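Local atomic coordinates of 2-dehydropantoate 2-reductase (Enterococcus faecium, PDB entry 3WFI), a protein that acts as an NADH-dependent D-mandelate dehydrogenase of the ketopantoate reductase family, interconverting 2-keto acids and D-2-hydroxy acids. Residues S13-M18 with T127-G132; A46-K51 with V139-S144; S63-E68 with Q91-K96; Q82-L87 with I113-P118. All coordinates share one frame; numbering follows the deposited sequence.

Contact 1. Residues S13-M18 with T127-G132; sequences SRFGLM and TMWTAG
Arg14 spends two of its three guanidinium nitrogens on a single atom, the backbone oxygen of Thr130. NE reaches Thr130 O at 2.8 Å and NH2 reaches the same oxygen at 2.9 Å, a side-on grip in which the acceptor lies close to the guanidinium plane while the two donors come from opposite faces of the carbonyl plane. The arginine chain leaves helix 10-21 stretched out and turns at chi3 (-82°), which swings the flat head across the side chain of Trp129. One guanidinium face then has the indole against it, with NH1 3.5 Å from CE3 of Trp129 and the two planes 28° apart. The remaining nitrogen, NH1, points to the sulfur of Met18 one helical turn on, a weak bond of 3.7 Å from NH1 to SD. That sulfur also stands nearly on the normal of the six-membered ring of Trp129, SD to centroid 4.9 Å, a Met-aromatic contact at long range. Phe15 offers its rim instead: CE1 and CZ approach Thr127 OG1, which lies in the ring plane. The indole has its own polar tie, NE1 to the backbone oxygen of Leu172. The helix follows a glycine-rich turn of Rossmann type, and Ala131, in the same loop as Thr130, lies beside Ala10; both belong to the NAD(+) site. With its N-H groups on a carbonyl and, weakly, a thioether, and its face on an indole, Arg14 probably helps to set the path of the loop that carries a cofactor-binding residue, without any acidic partner from that loop.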
loop_
_atom_site.group_PDB
_atom_site.type_symbol
_atom_site.label_atom_id
_atom_site.label_comp_id
_atom_site.label_asym_id
_atom_site.label_seq_id
_atom_site.Cartn_x
_atom_site.Cartn_y
_atom_site.Cartn_z
ATOM N N SER B 13 23.578 9.857 29.978
ATOM C CA SER B 13 24.190 10.553 31.106
ATOM C C SER B 13 24.017 9.771 32.409
ATOM O O SER B 13 24.927 9.737 33.224
ATOM C CB SER B 13 23.626 11.967 31.244
ATOM O OG SER B 13 24.043 12.792 30.161
ATOM N N ARG B 14 22.864 9.144 32.612
ATOM C CA ARG B 14 22.675 8.301 33.790
ATOM C C ARG B 14 23.700 7.172 33.773
ATOM O O ARG B 14 24.436 6.983 34.745
ATOM C CB ARG B 14 21.277 7.680 33.841
ATOM C CG ARG B 14 21.146 6.661 34.970
ATOM C CD ARG B 14 19.798 5.963 35.017
ATOM N NE ARG B 14 18.738 6.730 35.682
ATOM C CZ ARG B 14 18.604 6.914 37.003
ATOM N NH1 ARG B 14 19.494 6.440 37.865
ATOM N NH2 ARG B 14 17.569 7.617 37.469
ATOM N N PHE B 15 23.736 6.433 32.663
ATOM C CA PHE B 15 24.641 5.288 32.524
ATOM C C PHE B 15 26.097 5.722 32.687
ATOM O O PHE B 15 26.844 5.106 33.439
ATOM C CB PHE B 15 24.444 4.580 31.178
ATOM C CG PHE B 15 23.349 3.545 31.181
ATOM C CD1 PHE B 15 22.032 3.909 31.438
ATOM C CD2 PHE B 15 23.623 2.214 30.889
ATOM C CE1 PHE B 15 21.022 2.978 31.441
ATOM C CE2 PHE B 15 22.610 1.266 30.887
ATOM C CZ PHE B 15 21.304 1.656 31.160
ATOM N N GLY B 16 26.476 6.803 32.019
ATOM C CA GLY B 16 27.821 7.353 32.114
ATOM C C GLY B 16 28.216 7.719 33.534
ATOM O O GLY B 16 29.309 7.368 34.002
ATOM N N LEU B 17 27.324 8.421 34.224
ATOM C CA LEU B 17 27.568 8.799 35.609
ATOM C C LEU B 17 27.707 7.587 36.529
ATOM O O LEU B 17 28.668 7.488 37.312
ATOM C CB LEU B 17 26.442 9.685 36.117
ATOM C CG LEU B 17 26.688 10.241 37.515
ATOM C CD1 LEU B 17 27.918 11.141 37.536
ATOM C CD2 LEU B 17 25.452 10.995 37.989
ATOM N N MET B 18 26.755 6.663 36.436
ATOM C CA MET B 18 26.754 5.509 37.317
ATOM C C MET B 18 27.990 4.632 37.060
ATOM O O MET B 18 28.659 4.205 38.002
ATOM C CB MET B 18 25.462 4.725 37.183
ATOM C CG MET B 18 24.273 5.491 37.733
ATOM S SD MET B 18 22.700 4.694 37.441
ATOM C CE MET B 18 22.719 3.387 38.660
ATOM N N THR B 127 16.223 -0.905 28.712
ATOM C CA THR B 127 16.450 -0.261 30.000
ATOM C C THR B 127 15.120 0.258 30.554
ATOM O O THR B 127 14.318 0.823 29.816
ATOM C CB THR B 127 17.489 0.880 29.931
ATOM O OG1 THR B 127 17.508 1.573 31.189
ATOM C CG2 THR B 127 17.167 1.873 28.814
ATOM N N MET B 128 14.894 0.035 31.846
ATOM C CA MET B 128 13.673 0.491 32.513
ATOM C C MET B 128 13.949 1.631 33.498
ATOM O O MET B 128 13.063 2.043 34.246
ATOM C CB MET B 128 12.959 -0.686 33.201
ATOM C CG MET B 128 11.952 -1.386 32.285
ATOM S SD MET B 128 12.375 -2.986 31.547
ATOM C CE MET B 128 14.117 -2.886 31.169
ATOM N N TRP B 129 15.174 2.152 33.472
ATOM C CA TRP B 129 15.529 3.353 34.225
ATOM C C TRP B 129 14.831 4.572 33.645
ATOM O O TRP B 129 14.441 4.555 32.487
ATOM C CB TRP B 129 17.052 3.568 34.180
ATOM C CG TRP B 129 17.792 2.563 34.976
ATOM C CD1 TRP B 129 18.368 1.405 34.520
ATOM C CD2 TRP B 129 18.027 2.605 36.384
ATOM N NE1 TRP B 129 18.949 0.730 35.567
ATOM C CE2 TRP B 129 18.754 1.446 36.721
ATOM C CE3 TRP B 129 17.680 3.507 37.400
ATOM C CZ2 TRP B 129 19.156 1.169 38.032
ATOM C CZ3 TRP B 129 18.087 3.236 38.699
ATOM C CH2 TRP B 129 18.815 2.075 39.003
ATOM N N THR B 130 14.688 5.626 34.449
ATOM C CA THR B 130 14.253 6.916 33.935
ATOM C C THR B 130 15.357 7.957 34.127
ATOM O O THR B 130 16.284 7.770 34.911
ATOM C CB THR B 130 12.933 7.392 34.597
ATOM O OG1 THR B 130 13.127 7.550 36.001
ATOM C CG2 THR B 130 11.824 6.384 34.362
ATOM N N ALA B 131 15.263 9.050 33.381
ATOM C CA ALA B 131 16.251 10.126 33.451
ATOM C C ALA B 131 15.711 11.356 32.745
ATOM O O ALA B 131 15.045 11.235 31.727
ATOM C CB ALA B 131 17.564 9.692 32.797
ATOM N N GLY B 132 16.022 12.537 33.271
ATOM C CA GLY B 132 15.562 13.785 32.667
ATOM C C GLY B 132 16.697 14.723 32.340
ATOM O O GLY B 132 17.588 14.918 33.164
#

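Contact 2. Residues A46-K51 with V139-S144; sequences ANFNGK and VKLFGS
Ala46 and Asn47 run alongside Val139 and Lys140 as parallel strands, 44-47 and 138-140, the inner pair of a small four-stranded mixed sheet that packs on helix 10-21. Asn47 makes both bonds across the pair, in the usual parallel manner, bracketing Lys140: its N gives to Val139 O at 3.0 Å, and its O takes the N-H of Leu141 at 2.8 Å. Past these bonds the strands end, and the carbonyls of Phe48 and Leu141 are modelled too close together to be trusted.

Ala46 and Val139 face helix 10-21, whereas Asn47 and Lys140 point to the other side of the sheet. Leu141 buries the most area here. Its CG sits beside the backbone N (chi1 -63°), which lets CD1 rest over one face of the Phe48 ring, 4.0 Å from the centroid, a CH-pi contact displaced toward the rim. The same methyl comes loosely near Ala46 CB, which is 4.5 Å from Leu141 CD1. Phe48 goes on to pack against Leu17 and Met18, while Leu141 touches Arg14, so the ends of the two inner strands rest on that helix. Between the bridged residues, Ala46 CA approaches Val139 O at 3.2 Å, a CA-H...O contact.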
loop_
_atom_site.group_PDB
_atom_site.type_symbol
_atom_site.label_atom_id
_atom_site.label_comp_id
_atom_site.label_asym_id
_atom_site.label_seq_id
_atom_site.Cartn_x
_atom_site.Cartn_y
_atom_site.Cartn_z
ATOM N N ALA B 46 24.336 16.631 38.068
ATOM C CA ALA B 46 23.178 15.772 38.254
ATOM C C ALA B 46 22.530 15.987 39.608
ATOM O O ALA B 46 23.208 16.206 40.609
ATOM C CB ALA B 46 23.569 14.315 38.088
ATOM N N ASN B 47 21.203 15.944 39.617
ATOM C CA ASN B 47 20.454 15.721 40.831
ATOM C C ASN B 47 20.171 14.233 40.911
ATOM O O ASN B 47 19.300 13.714 40.203
ATOM C CB ASN B 47 19.131 16.470 40.834
ATOM C CG ASN B 47 18.241 16.005 41.973
ATOM O OD1 ASN B 47 18.652 16.030 43.128
ATOM N ND2 ASN B 47 17.057 15.500 41.650
ATOM N N PHE B 48 20.894 13.543 41.782
ATOM C CA PHE B 48 20.840 12.091 41.763
ATOM C C PHE B 48 19.664 11.558 42.601
ATOM O O PHE B 48 18.614 11.300 42.043
ATOM C CB PHE B 48 22.209 11.480 42.083
ATOM C CG PHE B 48 22.410 10.120 41.468
ATOM C CD1 PHE B 48 23.522 9.835 40.682
ATOM C CD2 PHE B 48 21.460 9.128 41.655
ATOM C CE1 PHE B 48 23.685 8.571 40.133
ATOM C CE2 PHE B 48 21.618 7.871 41.100
ATOM C CZ PHE B 48 22.729 7.590 40.340
ATOM N N ASN B 49 19.788 11.406 43.912
ATOM C CA ASN B 49 18.678 10.838 44.705
ATOM C C ASN B 49 18.504 11.490 46.083
ATOM O O ASN B 49 18.463 10.773 47.075
ATOM C CB ASN B 49 18.864 9.320 44.899
ATOM C CG ASN B 49 18.720 8.524 43.611
ATOM O OD1 ASN B 49 17.961 8.888 42.721
ATOM N ND2 ASN B 49 19.436 7.408 43.527
ATOM N N GLY B 50 18.390 12.814 46.201
ATOM C CA GLY B 50 18.505 13.801 45.134
ATOM C C GLY B 50 19.604 14.745 45.581
ATOM O O GLY B 50 19.331 15.836 46.093
ATOM N N LYS B 51 20.849 14.299 45.421
ATOM C CA LYS B 51 22.024 15.063 45.832
ATOM C C LYS B 51 22.583 15.731 44.589
ATOM O O LYS B 51 22.643 15.104 43.528
ATOM C CB LYS B 51 23.118 14.170 46.452
ATOM C CG LYS B 51 22.684 12.816 47.003
ATOM C CD LYS B 51 21.618 12.908 48.086
ATOM C CE LYS B 51 21.127 11.523 48.485
ATOM N NZ LYS B 51 22.028 10.868 49.475
ATOM N N VAL B 139 21.302 17.073 34.383
ATOM C CA VAL B 139 20.376 15.954 34.398
ATOM C C VAL B 139 19.744 15.808 35.781
ATOM O O VAL B 139 20.334 16.185 36.790
ATOM C CB VAL B 139 21.099 14.649 33.975
ATOM C CG1 VAL B 139 20.227 13.430 34.209
ATOM C CG2 VAL B 139 21.507 14.711 32.510
ATOM N N LYS B 140 18.524 15.286 35.817
ATOM C CA LYS B 140 17.913 14.862 37.074
ATOM C C LYS B 140 17.633 13.371 36.959
ATOM O O LYS B 140 17.092 12.890 35.961
ATOM C CB LYS B 140 16.673 15.688 37.427
ATOM C CG LYS B 140 15.362 15.202 36.845
ATOM C CD LYS B 140 14.220 16.137 37.224
ATOM C CE LYS B 140 13.017 15.965 36.327
ATOM N NZ LYS B 140 12.730 14.541 36.017
ATOM N N LEU B 141 18.047 12.638 37.981
ATOM C CA LEU B 141 18.009 11.195 37.964
ATOM C C LEU B 141 17.251 10.767 39.191
ATOM O O LEU B 141 17.719 11.004 40.279
ATOM C CB LEU B 141 19.430 10.639 38.049
ATOM C CG LEU B 141 20.431 10.952 36.909
ATOM C CD1 LEU B 141 21.791 10.331 37.206
ATOM C CD2 LEU B 141 19.914 10.515 35.555
ATOM N N PHE B 142 16.088 10.151 39.038
ATOM C CA PHE B 142 15.332 9.740 40.203
ATOM C C PHE B 142 14.874 8.294 40.097
ATOM O O PHE B 142 14.643 7.785 39.004
ATOM C CB PHE B 142 14.141 10.676 40.422
ATOM C CG PHE B 142 13.200 10.206 41.491
ATOM C CD1 PHE B 142 13.581 10.250 42.829
ATOM C CD2 PHE B 142 11.942 9.693 41.165
ATOM C CE1 PHE B 142 12.724 9.810 43.828
ATOM C CE2 PHE B 142 11.078 9.253 42.160
ATOM C CZ PHE B 142 11.473 9.311 43.490
ATOM N N GLY B 143 14.792 7.647 41.258
ATOM C CA GLY B 143 14.136 6.366 41.416
ATOM C C GLY B 143 14.968 5.191 40.973
ATOM O O GLY B 143 16.191 5.282 40.809
ATOM N N SER B 144 14.281 4.075 40.787
ATOM C CA SER B 144 14.923 2.811 40.502
ATOM C C SER B 144 14.742 2.449 39.021
ATOM O O SER B 144 14.235 3.230 38.192
ATOM C CB SER B 144 14.391 1.724 41.474
ATOM O OG SER B 144 13.048 1.359 41.200
#

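Contact 3. Residues S63-E68 with Q91-K96; sequences SEVEKE and QSLIKK
Two first torsions set up the meeting of Val65 and Ser92: chi1 of -52° places Val65 CG2 between the backbone N and the carbonyl carbon, and chi1 of 72° gives Ser92 OG the same position on its own residue. The methyl and the hydroxyl oxygen thus meet directly, Val65 CG2 to Ser92 OG 3.3 Å. Glu66 starts out away from Ser92 but folds back at chi2 (-66°), which brings its OE1 to within 3.6 Å of Ser92 OG, too far to count as a hydrogen bond.

Leu93 lies against the type I turn from Val65 to Glu68, a turn closed by Glu68 N on Val65 O at 3.2 Å. Leu93 CD2 is 3.7 Å from Glu68 O and close to Val65 O as well, while its other methyl, CD1, is 4.2 Å from Val65 CB. Leu27 and Ile29 of strand 25-30 also touch Leu93, and Val60 touches Val65 and Glu68. The contact therefore joins the loop leading into strand 71-76 to the 3-10 turn after helix 80-90. Since no hydrogen bond crosses between the two segments, it is held by van der Waals packing of an apolar floor, with a serine and a glutamate at the solvent-facing margin.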
loop_
_atom_site.group_PDB
_atom_site.type_symbol
_atom_site.label_atom_id
_atom_site.label_comp_id
_atom_site.label_asym_id
_atom_site.label_seq_id
_atom_site.Cartn_x
_atom_site.Cartn_y
_atom_site.Cartn_z
ATOM N N SER B 63 31.781 14.038 15.966
ATOM C CA SER B 63 32.675 14.192 14.828
ATOM C C SER B 63 34.128 14.493 15.202
ATOM O O SER B 63 34.952 14.712 14.313
ATOM C CB SER B 63 32.150 15.318 13.938
ATOM O OG SER B 63 32.058 16.526 14.669
ATOM N N GLU B 64 34.440 14.493 16.503
ATOM C CA GLU B 64 35.749 14.903 16.996
ATOM C C GLU B 64 36.333 13.893 17.997
ATOM O O GLU B 64 36.760 14.276 19.082
ATOM C CB GLU B 64 35.639 16.316 17.603
ATOM C CG GLU B 64 35.180 17.368 16.590
ATOM C CD GLU B 64 35.046 18.769 17.163
ATOM O OE1 GLU B 64 35.053 18.927 18.406
ATOM O OE2 GLU B 64 34.924 19.724 16.360
ATOM N N VAL B 65 36.367 12.610 17.612
ATOM C CA VAL B 65 36.861 11.539 18.491
ATOM C C VAL B 65 38.306 11.058 18.244
ATOM O O VAL B 65 38.729 10.071 18.848
ATOM C CB VAL B 65 35.983 10.261 18.405
ATOM C CG1 VAL B 65 34.506 10.561 18.617
ATOM C CG2 VAL B 65 36.206 9.567 17.076
ATOM N N GLU B 66 39.073 11.714 17.382
ATOM C CA GLU B 66 40.330 11.115 16.911
ATOM C C GLU B 66 41.443 11.131 17.952
ATOM O O GLU B 66 42.402 10.395 17.802
ATOM C CB GLU B 66 40.834 11.789 15.628
ATOM C CG GLU B 66 39.916 11.616 14.424
ATOM C CD GLU B 66 39.793 10.173 13.941
ATOM O OE1 GLU B 66 40.641 9.305 14.301
ATOM O OE2 GLU B 66 38.834 9.909 13.180
ATOM N N LYS B 67 41.338 11.960 18.987
ATOM C CA LYS B 67 42.347 11.946 20.045
ATOM C C LYS B 67 42.120 10.853 21.098
ATOM O O LYS B 67 43.022 10.543 21.865
ATOM C CB LYS B 67 42.411 13.313 20.733
ATOM C CG LYS B 67 42.718 14.467 19.797
ATOM C CD LYS B 67 43.407 15.608 20.521
ATOM C CE LYS B 67 44.060 16.570 19.566
ATOM N NZ LYS B 67 43.092 17.089 18.574
ATOM N N GLU B 68 40.928 10.267 21.136
ATOM C CA GLU B 68 40.537 9.420 22.268
ATOM C C GLU B 68 41.013 7.964 22.172
ATOM O O GLU B 68 41.162 7.414 21.081
ATOM C CB GLU B 68 39.012 9.437 22.457
ATOM C CG GLU B 68 38.337 10.796 22.371
ATOM C CD GLU B 68 38.913 11.818 23.333
ATOM O OE1 GLU B 68 39.098 11.489 24.524
ATOM O OE2 GLU B 68 39.186 12.957 22.896
ATOM N N GLN B 91 33.955 5.320 14.696
ATOM C CA GLN B 91 34.528 4.008 14.363
ATOM C C GLN B 91 36.000 3.856 14.706
ATOM O O GLN B 91 36.472 2.735 14.870
ATOM C CB GLN B 91 34.314 3.657 12.880
ATOM C CG GLN B 91 34.984 4.607 11.903
ATOM C CD GLN B 91 34.554 4.347 10.477
ATOM O OE1 GLN B 91 33.930 5.198 9.832
ATOM N NE2 GLN B 91 34.863 3.165 9.985
ATOM N N SER B 92 36.724 4.969 14.837
ATOM C CA SER B 92 38.126 4.918 15.264
ATOM C C SER B 92 38.331 4.397 16.708
ATOM O O SER B 92 39.438 4.042 17.082
ATOM C CB SER B 92 38.789 6.296 15.114
ATOM O OG SER B 92 38.317 7.203 16.103
ATOM N N LEU B 93 37.272 4.345 17.511
ATOM C CA LEU B 93 37.366 3.853 18.891
ATOM C C LEU B 93 37.182 2.348 18.980
ATOM O O LEU B 93 37.316 1.774 20.058
ATOM C CB LEU B 93 36.315 4.512 19.780
ATOM C CG LEU B 93 36.340 6.048 19.678
ATOM C CD1 LEU B 93 35.326 6.693 20.609
ATOM C CD2 LEU B 93 37.732 6.607 19.922
ATOM N N ILE B 94 36.830 1.734 17.856
ATOM C CA ILE B 94 36.525 0.320 17.812
ATOM C C ILE B 94 37.803 -0.492 17.580
ATOM O O ILE B 94 38.469 -0.344 16.563
ATOM C CB ILE B 94 35.502 0.009 16.699
ATOM C CG1 ILE B 94 34.204 0.787 16.954
ATOM C CG2 ILE B 94 35.230 -1.490 16.603
ATOM C CD1 ILE B 94 33.171 0.655 15.855
ATOM N N LYS B 95 38.137 -1.339 18.547
ATOM C CA LYS B 95 39.200 -2.322 18.376
ATOM C C LYS B 95 38.565 -3.678 18.106
ATOM O O LYS B 95 37.337 -3.803 18.080
ATOM C CB LYS B 95 40.155 -2.339 19.572
ATOM C CG LYS B 95 39.519 -2.412 20.944
ATOM C CD LYS B 95 40.549 -2.307 22.043
ATOM C CE LYS B 95 39.927 -2.592 23.397
ATOM N NZ LYS B 95 40.829 -2.189 24.513
ATOM N N LYS B 96 39.399 -4.688 17.877
ATOM C CA LYS B 96 38.923 -5.990 17.430
ATOM C C LYS B 96 37.888 -6.585 18.389
ATOM O O LYS B 96 36.899 -7.154 17.945
ATOM C CB LYS B 96 40.113 -6.948 17.255
ATOM C CG LYS B 96 39.759 -8.268 16.590
ATOM C CD LYS B 96 40.997 -9.053 16.166
ATOM C CE LYS B 96 41.920 -9.379 17.340
ATOM N NZ LYS B 96 41.228 -10.118 18.441
#

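Contact 4. Residues Q82-L87 with I113-P118; sequences QLEKML and IEKFVP
Aromatic packing carries most of the contact: Leu87 of helix 80-90 sets its CB over the centre of the Phe116 ring, 3.6 Å from the centroid and 13° off the normal, a CH-pi contact. The ring is turned broadside to the helix, so Leu87 O also comes close to Phe116 CE1, and CD1 of Leu87 lies 3.8 Å from Phe116 CD2.

Aliphatic contacts continue along the same face of the helix. Leu87 CD1 meets Ile113 CG1 at 4.0 Å. One turn earlier Leu83, whose CG is anti to the backbone N (chi1 176°), reaches Ile113 CG1 with CD2 at 4.2 Å, the two side chains crossing at about a right angle. Ile113 and Leu83 also touch Leu76 of strand 71-76, which places this cluster against the Rossmann sheet.

Polar pairing sits at the outer margin. Lys115, its chain extended beyond CG, brings NZ to Glu84 OE1 at 3.3 Å, a rather long salt bridge that meets the carboxylate on its syn side, 26° out of its plane. On the loop itself, Ile113 O accepts from both Phe116 N and Val117 N, which fixes the turn that presents the phenyl ring.

Helix 80-90 also holds Gln82 of the NAD(+) site. Dispersion probably supplies most of the hold between helix and turn, with the ion pair a solvent-side addition of modest strength.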
loop_
_atom_site.group_PDB
_atom_site.type_symbol
_atom_site.label_atom_id
_atom_site.label_comp_id
_atom_site.label_asym_id
_atom_site.label_seq_id
_atom_site.Cartn_x
_atom_site.Cartn_y
_atom_site.Cartn_z
ATOM N N GLN B 82 19.815 8.279 13.332
ATOM C CA GLN B 82 21.142 8.846 13.562
ATOM C C GLN B 82 22.232 7.785 13.838
ATOM O O GLN B 82 23.397 8.129 13.960
ATOM C CB GLN B 82 21.058 9.838 14.715
ATOM C CG GLN B 82 20.130 11.021 14.455
ATOM C CD GLN B 82 19.783 11.790 15.716
ATOM O OE1 GLN B 82 19.531 11.198 16.774
ATOM N NE2 GLN B 82 19.769 13.119 15.617
ATOM N N LEU B 83 21.858 6.505 13.886
ATOM C CA LEU B 83 22.762 5.433 14.338
ATOM C C LEU B 83 23.944 5.189 13.405
ATOM O O LEU B 83 25.076 5.054 13.858
ATOM C CB LEU B 83 21.999 4.106 14.525
ATOM C CG LEU B 83 22.856 2.877 14.895
ATOM C CD1 LEU B 83 23.557 3.065 16.235
ATOM C CD2 LEU B 83 22.015 1.606 14.909
ATOM N N GLU B 84 23.686 5.097 12.103
ATOM C CA GLU B 84 24.757 4.768 11.176
ATOM C C GLU B 84 25.779 5.891 11.131
ATOM O O GLU B 84 26.979 5.637 11.109
ATOM C CB GLU B 84 24.217 4.443 9.782
ATOM C CG GLU B 84 25.320 4.095 8.796
ATOM C CD GLU B 84 24.842 3.184 7.695
ATOM O OE1 GLU B 84 25.622 2.307 7.265
ATOM O OE2 GLU B 84 23.676 3.340 7.277
ATOM N N LYS B 85 25.304 7.129 11.149
ATOM C CA LYS B 85 26.180 8.292 11.211
ATOM C C LYS B 85 27.031 8.332 12.503
ATOM O O LYS B 85 28.232 8.604 12.442
ATOM C CB LYS B 85 25.340 9.566 11.066
ATOM C CG LYS B 85 26.118 10.862 11.162
ATOM C CD LYS B 85 27.264 10.850 10.188
ATOM C CE LYS B 85 27.934 12.200 10.081
ATOM N NZ LYS B 85 28.812 12.220 8.882
ATOM N N MET B 86 26.408 8.070 13.654
ATOM C CA MET B 86 27.130 7.981 14.925
ATOM C C MET B 86 28.258 6.948 14.814
ATOM O O MET B 86 29.420 7.240 15.115
ATOM C CB MET B 86 26.176 7.621 16.071
ATOM C CG MET B 86 26.845 7.321 17.414
ATOM S SD MET B 86 27.748 8.724 18.113
ATOM C CE MET B 86 26.399 9.616 18.887
ATOM N N LEU B 87 27.928 5.755 14.351
ATOM C CA LEU B 87 28.929 4.693 14.197
ATOM C C LEU B 87 30.048 5.098 13.256
ATOM O O LEU B 87 31.217 4.877 13.570
ATOM C CB LEU B 87 28.280 3.392 13.720
ATOM C CG LEU B 87 27.399 2.736 14.793
ATOM C CD1 LEU B 87 26.569 1.613 14.186
ATOM C CD2 LEU B 87 28.240 2.225 15.944
ATOM N N ILE B 113 24.995 -2.006 12.806
ATOM C CA ILE B 113 26.100 -2.207 13.753
ATOM C C ILE B 113 27.113 -3.241 13.219
ATOM O O ILE B 113 28.335 -3.051 13.336
ATOM C CB ILE B 113 25.578 -2.627 15.147
ATOM C CG1 ILE B 113 24.666 -1.531 15.731
ATOM C CG2 ILE B 113 26.740 -2.886 16.098
ATOM C CD1 ILE B 113 23.805 -1.979 16.881
ATOM N N GLU B 114 26.605 -4.308 12.599
ATOM C CA GLU B 114 27.457 -5.359 12.009
ATOM C C GLU B 114 28.494 -4.854 11.002
ATOM O O GLU B 114 29.524 -5.497 10.784
ATOM C CB GLU B 114 26.601 -6.441 11.338
ATOM C CG GLU B 114 27.390 -7.683 10.949
ATOM C CD GLU B 114 26.530 -8.745 10.296
ATOM O OE1 GLU B 114 25.635 -8.380 9.509
ATOM O OE2 GLU B 114 26.758 -9.942 10.577
ATOM N N LYS B 115 28.228 -3.715 10.378
ATOM C CA LYS B 115 29.198 -3.111 9.460
ATOM C C LYS B 115 30.480 -2.695 10.181
ATOM O O LYS B 115 31.525 -2.527 9.538
ATOM C CB LYS B 115 28.578 -1.908 8.732
ATOM C CG LYS B 115 27.479 -2.304 7.752
ATOM C CD LYS B 115 26.572 -1.154 7.316
ATOM C CE LYS B 115 25.403 -1.636 6.455
ATOM N NZ LYS B 115 24.439 -0.538 6.140
ATOM N N PHE B 116 30.399 -2.553 11.509
ATOM C CA PHE B 116 31.488 -1.989 12.331
ATOM C C PHE B 116 32.088 -2.961 13.333
ATOM O O PHE B 116 33.257 -2.836 13.679
ATOM C CB PHE B 116 30.972 -0.747 13.075
ATOM C CG PHE B 116 30.466 0.326 12.157
ATOM C CD1 PHE B 116 31.301 1.341 11.731
ATOM C CD2 PHE B 116 29.157 0.308 11.704
ATOM C CE1 PHE B 116 30.834 2.338 10.878
ATOM C CE2 PHE B 116 28.681 1.299 10.853
ATOM C CZ PHE B 116 29.527 2.311 10.434
ATOM N N VAL B 117 31.279 -3.894 13.832
ATOM C CA VAL B 117 31.759 -4.955 14.705
ATOM C C VAL B 117 31.079 -6.264 14.316
ATOM O O VAL B 117 29.931 -6.252 13.866
ATOM C CB VAL B 117 31.530 -4.651 16.215
ATOM C CG1 VAL B 117 32.073 -3.273 16.593
ATOM C CG2 VAL B 117 30.064 -4.757 16.584
ATOM N N PRO B 118 31.781 -7.401 14.480
ATOM C CA PRO B 118 31.130 -8.682 14.181
ATOM C C PRO B 118 29.940 -8.971 15.103
ATOM O O PRO B 118 29.890 -8.485 16.229
ATOM C CB PRO B 118 32.236 -9.707 14.413
ATOM C CG PRO B 118 33.207 -9.034 15.317
ATOM C CD PRO B 118 33.163 -7.583 14.946
#

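All four contacts lie in the N-terminal Rossmann domain, and they form two pairs. Contacts 1 and 2 have centres about 9 Å apart and touch through Gly132 O and Lys140 N; helix 10-21, which supplies 13-18, also packs against the Phe48 and Leu141 side chains of contact 2. Contacts 3 and 4, about 13 Å apart between centres, meet where Ile94 packs on Val117, and helix 80-90 is followed in the chain by strand 94-95. The pairs stand well apart, contacts 2 and 4 being about 31 Å between centres. Along the chain, segments 63-68 through 113-118 fall between 46-51 and 127-132. Ala131 in contact 1 and Gln82 in contact 4 put NAD(+)-binding residues in both pairs.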